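Long-range contacts in alkylpurine DNA glycosylase AlkC (Pseudomonas fluorescens, PDB 5VHV), which excises alkylated purine bases from DNA in selective base excision repair, without flipping the damaged nucleotide out of the helix: residues Leu181-Ser186 / Leu217-Thr222; Ile293-Ser298 / Arg334-Gly339; Pro338-Val343 / Ser354-Leu359. All coordinates share one frame; numbering follows the deposited sequence.

Read from the N terminus, the chain first builds an array of helices, and contact 1 falls late in it, where Leu181-Ser186 meets Leu217-Thr222 and closes a loop of 30 residues made mostly of helix. The chain then enters the C-terminal β domain. There contact 2 closes a loop of 35 residues that runs through strands 305-314 and 319-327, and contact 3 follows at once, closing the short hairpin of strands 339-347 and 350-359. No loop encloses another; contacts 2 and 3 follow in series, share Pro338 and Gly339 and reach the same sheet, their centres about 9 Å apart. Contact 1 lies about 40 Å from contact 2, centre to centre.

Contact 1 (Leu181-Ser186 / Leu217-Thr222); sequences LKADSS and LENPHT
The hydroxyl of Thr222 reaches across to the backbone of the loop between helices 175-181 and 187-201, its OG1 donating to Lys182 O at 2.8 Å. The donor is tilted 35° from the carbonyl plane. With OG1 beside its own backbone N (chi1 -51°), Thr222 also brings CB within 3.4 Å of Lys182 O, so the small branched side chain both bonds this oxygen and packs on it. The small methyl of Ala183 lets the loop come close to the helix start: CB lies 3.6 Å from Thr222 OG1 and 3.8 Å from Asn219 ND2. Farther along, His221 brings CD2 to 3.6 Å from Asp184 O, an oblique approach, while Ala183 O lies at the edge of the same ring.

Behind these contacts stand an N-cap and an Asx turn. Asn219 is the N-cap of its helix, its OD1 accepting weak bonds from His221 N and Thr222 N. Asp184 OD1 accepts from Ser186 N at 2.9 Å, closing the turn, and its other oxygen is salt-bridged to Arg147, which ties the loop to helix 144-152. Ser186 in turn caps helix 187-201. The contact thus joins the turn between helices 175-181 and 187-201 to the first turn of helix 220-229.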
loop_
_atom_site.group_PDB
_atom_site.type_symbol
_atom_site.label_atom_id
_atom_site.label_comp_id
_atom_site.label_asym_id
_atom_site.label_seq_id
_atom_site.Cartn_x
_atom_site.Cartn_y
_atom_site.Cartn_z
ATOM N N LEU A 181 8.607 5.941 -14.958
ATOM C CA LEU A 181 8.072 6.715 -13.845
ATOM C C LEU A 181 9.079 6.925 -12.709
ATOM O O LEU A 181 8.719 7.528 -11.688
ATOM C CB LEU A 181 6.804 6.020 -13.317
ATOM C CG LEU A 181 5.665 5.826 -14.329
ATOM C CD1 LEU A 181 4.487 5.025 -13.717
ATOM C CD2 LEU A 181 5.149 7.155 -14.852
ATOM N N LYS A 182 10.338 6.476 -12.865
ATOM C CA LYS A 182 11.291 6.429 -11.750
ATOM C C LYS A 182 11.793 7.806 -11.340
ATOM O O LYS A 182 12.533 7.907 -10.350
ATOM C CB LYS A 182 12.498 5.563 -12.101
ATOM C CG LYS A 182 13.448 6.172 -13.140
ATOM C CD LYS A 182 14.552 5.177 -13.480
ATOM C CE LYS A 182 15.473 5.679 -14.569
ATOM N NZ LYS A 182 14.789 5.736 -15.887
ATOM N N ALA A 183 11.449 8.853 -12.093
ATOM C CA ALA A 183 11.744 10.223 -11.689
ATOM C C ALA A 183 10.514 11.102 -11.851
ATOM O O ALA A 183 10.632 12.290 -12.144
ATOM C CB ALA A 183 12.921 10.795 -12.482
ATOM N N ASP A 184 9.326 10.532 -11.647
ATOM C CA ASP A 184 8.094 11.258 -11.927
ATOM C C ASP A 184 7.976 12.473 -11.016
ATOM O O ASP A 184 8.355 12.431 -9.841
ATOM C CB ASP A 184 6.885 10.345 -11.743
ATOM C CG ASP A 184 5.674 10.840 -12.500
ATOM O OD1 ASP A 184 4.995 11.758 -11.996
ATOM O OD2 ASP A 184 5.428 10.327 -13.615
ATOM N N SER A 185 7.438 13.565 -11.573
ATOM C CA SER A 185 7.260 14.799 -10.821
ATOM C C SER A 185 6.126 14.707 -9.807
ATOM O O SER A 185 6.045 15.556 -8.910
ATOM C CB SER A 185 6.998 15.968 -11.787
ATOM O OG SER A 185 5.819 15.736 -12.540
ATOM N N SER A 186 5.260 13.701 -9.917
ATOM C CA SER A 186 4.091 13.554 -9.056
ATOM C C SER A 186 4.416 12.660 -7.861
ATOM O O SER A 186 4.790 11.501 -8.036
ATOM C CB SER A 186 2.930 12.941 -9.842
ATOM O OG SER A 186 1.933 12.385 -8.975
ATOM N N LEU A 217 20.757 7.957 -8.140
ATOM C CA LEU A 217 20.125 8.363 -6.900
ATOM C C LEU A 217 20.478 9.791 -6.508
ATOM O O LEU A 217 20.066 10.242 -5.435
ATOM C CB LEU A 217 20.485 7.384 -5.785
ATOM C CG LEU A 217 20.083 5.929 -6.046
ATOM C CD1 LEU A 217 20.302 5.086 -4.797
ATOM C CD2 LEU A 217 18.639 5.778 -6.549
ATOM N N GLU A 218 21.213 10.519 -7.356
ATOM C CA GLU A 218 21.381 11.952 -7.151
ATOM C C GLU A 218 20.113 12.717 -7.506
ATOM O O GLU A 218 19.946 13.858 -7.068
ATOM C CB GLU A 218 22.565 12.470 -7.973
ATOM C CG GLU A 218 23.873 11.754 -7.673
ATOM C CD GLU A 218 24.380 12.033 -6.273
ATOM O OE1 GLU A 218 24.053 13.110 -5.726
ATOM O OE2 GLU A 218 25.103 11.179 -5.718
ATOM N N ASN A 219 19.218 12.115 -8.278
ATOM C CA ASN A 219 17.897 12.687 -8.491
ATOM C C ASN A 219 17.047 12.451 -7.248
ATOM O O ASN A 219 16.773 11.296 -6.918
ATOM C CB ASN A 219 17.228 12.052 -9.707
ATOM C CG ASN A 219 15.891 12.690 -10.039
ATOM O OD1 ASN A 219 15.022 12.825 -9.178
ATOM N ND2 ASN A 219 15.725 13.097 -11.292
ATOM N N PRO A 220 16.608 13.498 -6.540
ATOM C CA PRO A 220 15.944 13.266 -5.244
ATOM C C PRO A 220 14.619 12.527 -5.361
ATOM O O PRO A 220 14.235 11.822 -4.416
ATOM C CB PRO A 220 15.763 14.680 -4.680
ATOM C CG PRO A 220 15.836 15.580 -5.864
ATOM C CD PRO A 220 16.754 14.932 -6.841
ATOM N N HIS A 221 13.922 12.652 -6.488
ATOM C CA HIS A 221 12.702 11.872 -6.694
ATOM C C HIS A 221 13.021 10.387 -6.776
ATOM O O HIS A 221 12.346 9.558 -6.156
ATOM C CB HIS A 221 11.996 12.332 -7.967
ATOM C CG HIS A 221 11.384 13.690 -7.860
ATOM N ND1 HIS A 221 11.096 14.280 -6.648
ATOM C CD2 HIS A 221 11.002 14.576 -8.812
ATOM C CE1 HIS A 221 10.569 15.471 -6.858
ATOM N NE2 HIS A 221 10.497 15.672 -8.161
ATOM N N THR A 222 14.056 10.042 -7.539
ATOM C CA THR A 222 14.466 8.653 -7.684
ATOM C C THR A 222 15.021 8.107 -6.370
ATOM O O THR A 222 14.727 6.968 -5.992
ATOM C CB THR A 222 15.493 8.558 -8.821
ATOM O OG1 THR A 222 14.970 9.205 -9.994
ATOM C CG2 THR A 222 15.831 7.096 -9.144
#

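Contact 2 (Ile293-Ser298 / Arg334-Gly339); sequences IDYVKS and RKHYPG. With nucleotides of chain C; nucleotides of chain D.
Tyr337 crosses Ser298 and its neighbours on the way to the DNA. Its CB packs 3.9 Å from Val296 CG1, a branched apolar partner for the foot of the side chain. CD1 then brings the ring edge to Val296 O at 3.4 Å, while the peptide joining Lys297 to Ser298 lies over one face, with Ser298 N above the ring centre. Farther out, Tyr337 CZ meets Ser298 CB at 3.6 Å. At the tip, Tyr337 OH donates to DT3 OP2 of chain C at 2.6 Å. CG set beside the backbone N (chi1 -60°) lays the ring under that peptide, and a side chain this long and flat suits both tasks, lying along the peptide and bonding the phosphate. Ser298 N, held over the ring, donates to OP1 of the same phosphate at 2.9 Å, nearly straight at 167°.

Lys297 starts away from the other segment, but bends at chi2 and chi3 bring its end back. There NZ bonds OP2 of DC4 in chain C at 2.8 Å and two waters, one linking it to Lys335 O and the other to Lys335 N.

Arg334 serves the other DNA strand, chain D. Its CD sits over one face of Tyr295, 3.8 Å from the ring centroid in a CH-pi contact, and Ile293 CG2 covers the opposite face. NH1 bonds OP1 of DA4 in chain D at 2.8 Å, and the phosphate oxygen lies near the guanidinium plane. One water joins NH1, Tyr295 OH and His336 NE2, which should steady the arginine. Loops at one end of a β domain, consistent with an immunoglobulin-like fold, here form a DNA-backbone site that bonds phosphates of both strands.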
loop_
_atom_site.group_PDB
_atom_site.type_symbol
_atom_site.label_atom_id
_atom_site.label_comp_id
_atom_site.label_asym_id
_atom_site.label_seq_id
_atom_site.Cartn_x
_atom_site.Cartn_y
_atom_site.Cartn_z
ATOM N N ILE A 293 11.230 -7.142 17.772
ATOM C CA ILE A 293 10.665 -7.903 18.880
ATOM C C ILE A 293 10.391 -9.327 18.424
ATOM O O ILE A 293 9.738 -9.553 17.396
ATOM C CB ILE A 293 9.376 -7.262 19.420
ATOM C CG1 ILE A 293 9.653 -5.823 19.865
ATOM C CG2 ILE A 293 8.826 -8.122 20.582
ATOM C CD1 ILE A 293 8.410 -5.088 20.414
ATOM N N ASP A 294 10.859 -10.290 19.217
ATOM C CA ASP A 294 10.484 -11.693 19.070
ATOM C C ASP A 294 9.204 -11.921 19.860
ATOM O O ASP A 294 9.249 -12.214 21.049
ATOM C CB ASP A 294 11.582 -12.603 19.611
ATOM C CG ASP A 294 12.850 -12.566 18.781
ATOM O OD1 ASP A 294 12.772 -12.286 17.573
ATOM O OD2 ASP A 294 13.931 -12.834 19.347
ATOM N N TYR A 295 8.048 -11.756 19.221
ATOM C CA TYR A 295 6.795 -11.933 19.944
ATOM C C TYR A 295 6.516 -13.400 20.286
ATOM O O TYR A 295 6.732 -14.301 19.467
ATOM C CB TYR A 295 5.654 -11.402 19.107
ATOM C CG TYR A 295 5.561 -9.899 19.053
ATOM C CD1 TYR A 295 4.914 -9.190 20.067
ATOM C CD2 TYR A 295 6.075 -9.197 17.978
ATOM C CE1 TYR A 295 4.786 -7.809 20.000
ATOM C CE2 TYR A 295 5.959 -7.803 17.901
ATOM C CZ TYR A 295 5.317 -7.133 18.912
ATOM O OH TYR A 295 5.188 -5.782 18.804
ATOM N N VAL A 296 5.975 -13.634 21.488
ATOM C CA VAL A 296 5.380 -14.930 21.803
ATOM C C VAL A 296 4.037 -15.038 21.095
ATOM O O VAL A 296 3.200 -14.126 21.185
ATOM C CB VAL A 296 5.200 -15.097 23.321
ATOM C CG1 VAL A 296 4.594 -16.476 23.662
ATOM C CG2 VAL A 296 6.528 -14.872 24.062
ATOM N N LYS A 297 3.802 -16.164 20.422
ATOM C CA LYS A 297 2.545 -16.395 19.725
ATOM C C LYS A 297 1.789 -17.536 20.397
ATOM O O LYS A 297 2.251 -18.145 21.373
ATOM C CB LYS A 297 2.787 -16.682 18.236
ATOM C CG LYS A 297 3.629 -15.639 17.497
ATOM C CD LYS A 297 3.082 -14.195 17.620
ATOM C CE LYS A 297 1.631 -14.063 17.169
ATOM N NZ LYS A 297 1.253 -12.606 16.987
ATOM N N SER A 298 0.609 -17.835 19.851
ATOM C CA SER A 298 -0.233 -18.879 20.424
ATOM C C SER A 298 0.535 -20.189 20.534
ATOM O O SER A 298 0.407 -20.928 21.516
ATOM C CB SER A 298 -1.484 -19.078 19.564
ATOM O OG SER A 298 -2.332 -20.051 20.154
ATOM N N ARG A 334 -2.720 -7.762 15.846
ATOM C CA ARG A 334 -1.756 -8.526 16.650
ATOM C C ARG A 334 -2.355 -8.845 18.011
ATOM O O ARG A 334 -2.624 -7.933 18.800
ATOM C CB ARG A 334 -0.442 -7.753 16.814
ATOM C CG ARG A 334 0.693 -8.573 17.430
ATOM C CD ARG A 334 2.045 -7.830 17.475
ATOM N NE ARG A 334 2.417 -7.325 16.171
ATOM C CZ ARG A 334 2.421 -6.038 15.806
ATOM N NH1 ARG A 334 2.137 -5.079 16.667
ATOM N NH2 ARG A 334 2.723 -5.705 14.558
ATOM N N LYS A 335 -2.541 -10.136 18.287
ATOM C CA LYS A 335 -2.842 -10.624 19.625
ATOM C C LYS A 335 -1.541 -11.018 20.318
ATOM O O LYS A 335 -0.597 -11.490 19.677
ATOM C CB LYS A 335 -3.788 -11.826 19.560
ATOM C CG LYS A 335 -4.197 -12.383 20.918
ATOM C CD LYS A 335 -5.364 -13.373 20.777
ATOM C CE LYS A 335 -5.522 -14.267 21.994
ATOM N NZ LYS A 335 -5.970 -13.547 23.214
ATOM N N HIS A 336 -1.496 -10.809 21.631
ATOM C CA HIS A 336 -0.299 -11.073 22.414
ATOM C C HIS A 336 -0.524 -12.245 23.358
ATOM O O HIS A 336 -1.654 -12.577 23.738
ATOM C CB HIS A 336 0.140 -9.841 23.213
ATOM C CG HIS A 336 0.415 -8.649 22.351
ATOM N ND1 HIS A 336 -0.595 -7.891 21.795
ATOM C CD2 HIS A 336 1.575 -8.117 21.898
ATOM C CE1 HIS A 336 -0.070 -6.934 21.050
ATOM N NE2 HIS A 336 1.245 -7.037 21.105
ATOM N N TYR A 337 0.596 -12.861 23.734
ATOM C CA TYR A 337 0.607 -14.053 24.557
ATOM C C TYR A 337 1.678 -13.893 25.623
ATOM O O TYR A 337 2.724 -13.282 25.361
ATOM C CB TYR A 337 0.879 -15.271 23.690
ATOM C CG TYR A 337 -0.184 -15.427 22.626
ATOM C CD1 TYR A 337 -0.106 -14.729 21.433
ATOM C CD2 TYR A 337 -1.284 -16.243 22.843
ATOM C CE1 TYR A 337 -1.093 -14.864 20.456
ATOM C CE2 TYR A 337 -2.271 -16.381 21.889
ATOM C CZ TYR A 337 -2.169 -15.686 20.693
ATOM O OH TYR A 337 -3.152 -15.826 19.736
ATOM N N PRO A 338 1.446 -14.411 26.825
ATOM C CA PRO A 338 2.356 -14.124 27.937
ATOM C C PRO A 338 3.698 -14.817 27.783
ATOM O O PRO A 338 3.807 -15.884 27.183
ATOM C CB PRO A 338 1.605 -14.669 29.157
ATOM C CG PRO A 338 0.704 -15.728 28.598
ATOM C CD PRO A 338 0.287 -15.212 27.254
ATOM N N GLY A 339 4.729 -14.183 28.340
ATOM C CA GLY A 339 6.048 -14.765 28.424
ATOM C C GLY A 339 7.131 -13.759 28.086
ATOM O O GLY A 339 6.900 -12.549 27.978
ATOM P P DT C 3 -1.635 -16.084 16.731
ATOM O OP1 DT C 3 -0.518 -16.740 17.453
ATOM O OP2 DT C 3 -2.465 -15.031 17.327
ATOM O "O5'" DT C 3 -1.153 -15.483 15.338
ATOM C "C5'" DT C 3 -0.286 -16.240 14.558
ATOM C "C4'" DT C 3 -0.034 -15.580 13.222
ATOM O "O4'" DT C 3 -1.247 -15.546 12.450
ATOM C "C3'" DT C 3 0.421 -14.125 13.288
ATOM O "O3'" DT C 3 1.826 -14.064 13.190
ATOM C "C2'" DT C 3 -0.297 -13.446 12.101
ATOM C "C1'" DT C 3 -1.055 -14.596 11.440
ATOM N N1 DT C 3 -2.394 -14.268 10.873
ATOM C C2 DT C 3 -2.568 -14.312 9.505
ATOM O O2 DT C 3 -1.659 -14.528 8.725
ATOM N N3 DT C 3 -3.843 -14.058 9.081
ATOM C C4 DT C 3 -4.944 -13.791 9.863
ATOM O O4 DT C 3 -6.049 -13.577 9.379
ATOM C C5 DT C 3 -4.698 -13.784 11.294
ATOM C C7 DT C 3 -5.809 -13.500 12.247
ATOM C C6 DT C 3 -3.452 -14.028 11.723
ATOM P P DA D 4 1.633 -1.865 14.209
ATOM O OP1 DA D 4 1.759 -2.519 15.519
ATOM O OP2 DA D 4 1.889 -2.541 12.922
ATOM O "O5'" DA D 4 0.191 -1.225 14.073
ATOM C "C5'" DA D 4 -0.319 -0.450 15.155
ATOM C "C4'" DA D 4 -1.778 -0.087 14.924
ATOM O "O4'" DA D 4 -1.885 0.920 13.882
ATOM C "C3'" DA D 4 -2.662 -1.231 14.495
ATOM O "O3'" DA D 4 -3.932 -1.101 15.133
ATOM C "C2'" DA D 4 -2.737 -1.088 12.974
ATOM C "C1'" DA D 4 -2.688 0.439 12.812
ATOM N N9 DA D 4 -2.049 0.932 11.594
ATOM C C8 DA D 4 -0.884 0.502 11.056
ATOM N N7 DA D 4 -0.518 1.166 9.997
ATOM C C5 DA D 4 -1.489 2.142 9.864
ATOM C C6 DA D 4 -1.654 3.157 8.924
ATOM N N6 DA D 4 -0.779 3.358 7.939
ATOM N N1 DA D 4 -2.722 3.964 9.046
ATOM C C2 DA D 4 -3.571 3.755 10.068
ATOM N N3 DA D 4 -3.525 2.805 11.011
ATOM C C4 DA D 4 -2.437 2.024 10.837
ATOM P P DC C 4 2.617 -12.689 13.442
ATOM O OP1 DC C 4 4.010 -13.147 13.653
ATOM O OP2 DC C 4 1.927 -11.811 14.418
ATOM O "O5'" DC C 4 2.567 -11.985 12.018
ATOM C "C5'" DC C 4 3.242 -12.599 10.922
ATOM C "C4'" DC C 4 2.915 -11.881 9.635
ATOM O "O4'" DC C 4 1.523 -12.075 9.305
ATOM C "C3'" DC C 4 3.134 -10.371 9.706
ATOM O "O3'" DC C 4 4.217 -10.018 8.863
ATOM C "C2'" DC C 4 1.802 -9.759 9.249
ATOM C "C1'" DC C 4 1.076 -10.932 8.623
ATOM N N1 DC C 4 -0.412 -10.868 8.718
ATOM C C2 DC C 4 -1.166 -10.956 7.546
ATOM O O2 DC C 4 -0.581 -11.084 6.462
ATOM N N3 DC C 4 -2.515 -10.922 7.624
ATOM C C4 DC C 4 -3.112 -10.783 8.808
ATOM N N4 DC C 4 -4.451 -10.731 8.819
ATOM C C5 DC C 4 -2.363 -10.690 10.028
ATOM C C6 DC C 4 -1.026 -10.724 9.937
HETATM O O HOH W 1 2.685 -5.168 19.688
HETATM O O HOH W 2 2.892 -11.733 22.151
HETATM O O HOH W 3 2.032 -11.132 19.431
HETATM O O HOH W 4 -1.518 -12.417 16.599
#

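Contact 3 (Pro338-Val343 / Ser354-Leu359); sequences PGRHVV and SAEFEL
Gly339 O is gripped by two donors that arrive from opposite faces of its carbonyl plane: Leu359 N at 3.0 Å across the strands, and His341 ND1, also at 3.0 Å, from two residues on. The carbonyl oxygen lies in the imidazole plane, so this bond helps fix the rotation of the ring and implies that ND1 carries a proton. Glycine suits position 339 because, at its backbone angles, a CB would strike the preceding carbonyl oxygen. Beyond it the strands run as the antiparallel arms of a β hairpin, the N-to-C directions of segments 339-343 and 354-359 lying 153° apart, with hydrogen-bonded pairs at Gly339-Leu359, His341-Phe357 and Val343-Ala355.

On the face carrying His341, Val343 and Phe357, the phenyl ring takes the position between backbone N and carbonyl carbon (chi1 67°), which folds it over the neighbouring strand. His341 CB then lies over its face, 3.6 Å from the centroid, a CH-pi contact; the two ring planes are 21° apart, but the rings hardly overlap. Val343 CG2 meets the Phe357 ring edge at CE1, 3.9 Å away. Phe357 also rests on Val260 and Ile265 of strand 253-265 and Ile271 of strand 270-279.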
loop_
_atom_site.group_PDB
_atom_site.type_symbol
_atom_site.label_atom_id
_atom_site.label_comp_id
_atom_site.label_asym_id
_atom_site.label_seq_id
_atom_site.Cartn_x
_atom_site.Cartn_y
_atom_site.Cartn_z
ATOM N N PRO A 338 1.446 -14.411 26.825
ATOM C CA PRO A 338 2.356 -14.124 27.937
ATOM C C PRO A 338 3.698 -14.817 27.783
ATOM O O PRO A 338 3.807 -15.884 27.183
ATOM C CB PRO A 338 1.605 -14.669 29.157
ATOM C CG PRO A 338 0.704 -15.728 28.598
ATOM C CD PRO A 338 0.287 -15.212 27.254
ATOM N N GLY A 339 4.729 -14.183 28.340
ATOM C CA GLY A 339 6.048 -14.765 28.424
ATOM C C GLY A 339 7.131 -13.759 28.086
ATOM O O GLY A 339 6.900 -12.549 27.978
ATOM N N ARG A 340 8.325 -14.305 27.894
ATOM C CA ARG A 340 9.524 -13.519 27.644
ATOM C C ARG A 340 9.527 -13.008 26.213
ATOM O O ARG A 340 9.475 -13.798 25.263
ATOM C CB ARG A 340 10.764 -14.376 27.925
ATOM C CG ARG A 340 12.109 -13.744 27.515
ATOM C CD ARG A 340 13.268 -14.749 27.718
ATOM N NE ARG A 340 13.342 -15.143 29.108
ATOM C CZ ARG A 340 13.584 -16.368 29.549
ATOM N NH1 ARG A 340 13.802 -17.384 28.707
ATOM N NH2 ARG A 340 13.597 -16.578 30.856
ATOM N N HIS A 341 9.611 -11.689 26.069
ATOM C CA HIS A 341 9.697 -11.020 24.780
ATOM C C HIS A 341 11.089 -10.416 24.657
ATOM O O HIS A 341 11.478 -9.573 25.474
ATOM C CB HIS A 341 8.631 -9.935 24.657
ATOM C CG HIS A 341 7.256 -10.465 24.386
ATOM N ND1 HIS A 341 6.567 -11.241 25.295
ATOM C CD2 HIS A 341 6.438 -10.326 23.310
ATOM C CE1 HIS A 341 5.391 -11.570 24.787
ATOM N NE2 HIS A 341 5.284 -11.030 23.584
ATOM N N VAL A 342 11.834 -10.839 23.646
ATOM C CA VAL A 342 13.197 -10.360 23.434
ATOM C C VAL A 342 13.176 -9.229 22.410
ATOM O O VAL A 342 12.497 -9.318 21.383
ATOM C CB VAL A 342 14.121 -11.506 22.990
ATOM C CG1 VAL A 342 15.553 -10.985 22.791
ATOM C CG2 VAL A 342 14.102 -12.639 24.026
ATOM N N VAL A 343 13.941 -8.171 22.693
ATOM C CA VAL A 343 14.028 -6.958 21.870
ATOM C C VAL A 343 15.469 -6.838 21.398
ATOM O O VAL A 343 16.391 -6.841 22.229
ATOM C CB VAL A 343 13.613 -5.706 22.658
ATOM C CG1 VAL A 343 13.660 -4.461 21.777
ATOM C CG2 VAL A 343 12.228 -5.891 23.232
ATOM N N SER A 354 20.626 -6.955 22.942
ATOM C CA SER A 354 19.247 -7.349 23.191
ATOM C C SER A 354 18.883 -7.099 24.645
ATOM O O SER A 354 19.741 -7.017 25.525
ATOM C CB SER A 354 19.022 -8.827 22.846
ATOM O OG SER A 354 19.947 -9.633 23.548
ATOM N N ALA A 355 17.579 -6.997 24.881
ATOM C CA ALA A 355 17.021 -6.873 26.219
ATOM C C ALA A 355 15.678 -7.584 26.216
ATOM O O ALA A 355 15.221 -8.071 25.185
ATOM C CB ALA A 355 16.891 -5.410 26.652
ATOM N N GLU A 356 15.062 -7.688 27.386
ATOM C CA GLU A 356 13.871 -8.515 27.514
ATOM C C GLU A 356 12.809 -7.766 28.299
ATOM O O GLU A 356 13.118 -6.963 29.177
ATOM C CB GLU A 356 14.152 -9.842 28.245
ATOM C CG GLU A 356 15.250 -10.691 27.653
ATOM C CD GLU A 356 16.633 -10.197 28.013
ATOM O OE1 GLU A 356 16.903 -9.970 29.214
ATOM O OE2 GLU A 356 17.447 -10.021 27.077
ATOM N N PHE A 357 11.558 -8.075 28.004
ATOM C CA PHE A 357 10.475 -7.772 28.928
ATOM C C PHE A 357 9.551 -8.975 29.014
ATOM O O PHE A 357 9.403 -9.737 28.056
ATOM C CB PHE A 357 9.695 -6.513 28.525
ATOM C CG PHE A 357 8.897 -6.630 27.247
ATOM C CD1 PHE A 357 9.464 -6.343 26.013
ATOM C CD2 PHE A 357 7.548 -6.971 27.282
ATOM C CE1 PHE A 357 8.720 -6.429 24.846
ATOM C CE2 PHE A 357 6.807 -7.042 26.135
ATOM C CZ PHE A 357 7.390 -6.762 24.907
ATOM N N GLU A 358 8.931 -9.131 30.181
ATOM C CA GLU A 358 7.977 -10.199 30.420
ATOM C C GLU A 358 6.567 -9.639 30.321
ATOM O O GLU A 358 6.250 -8.638 30.970
ATOM C CB GLU A 358 8.190 -10.812 31.800
ATOM C CG GLU A 358 7.291 -12.004 32.086
ATOM C CD GLU A 358 7.831 -13.324 31.533
ATOM O OE1 GLU A 358 9.016 -13.398 31.106
ATOM O OE2 GLU A 358 7.053 -14.297 31.541
ATOM N N LEU A 359 5.734 -10.290 29.527
ATOM C CA LEU A 359 4.315 -9.963 29.438
ATOM C C LEU A 359 3.559 -10.943 30.330
ATOM O O LEU A 359 3.687 -12.164 30.167
ATOM C CB LEU A 359 3.818 -10.031 27.990
ATOM C CG LEU A 359 2.340 -9.769 27.746
ATOM C CD1 LEU A 359 1.950 -8.396 28.271
ATOM C CD2 LEU A 359 2.034 -9.866 26.243
#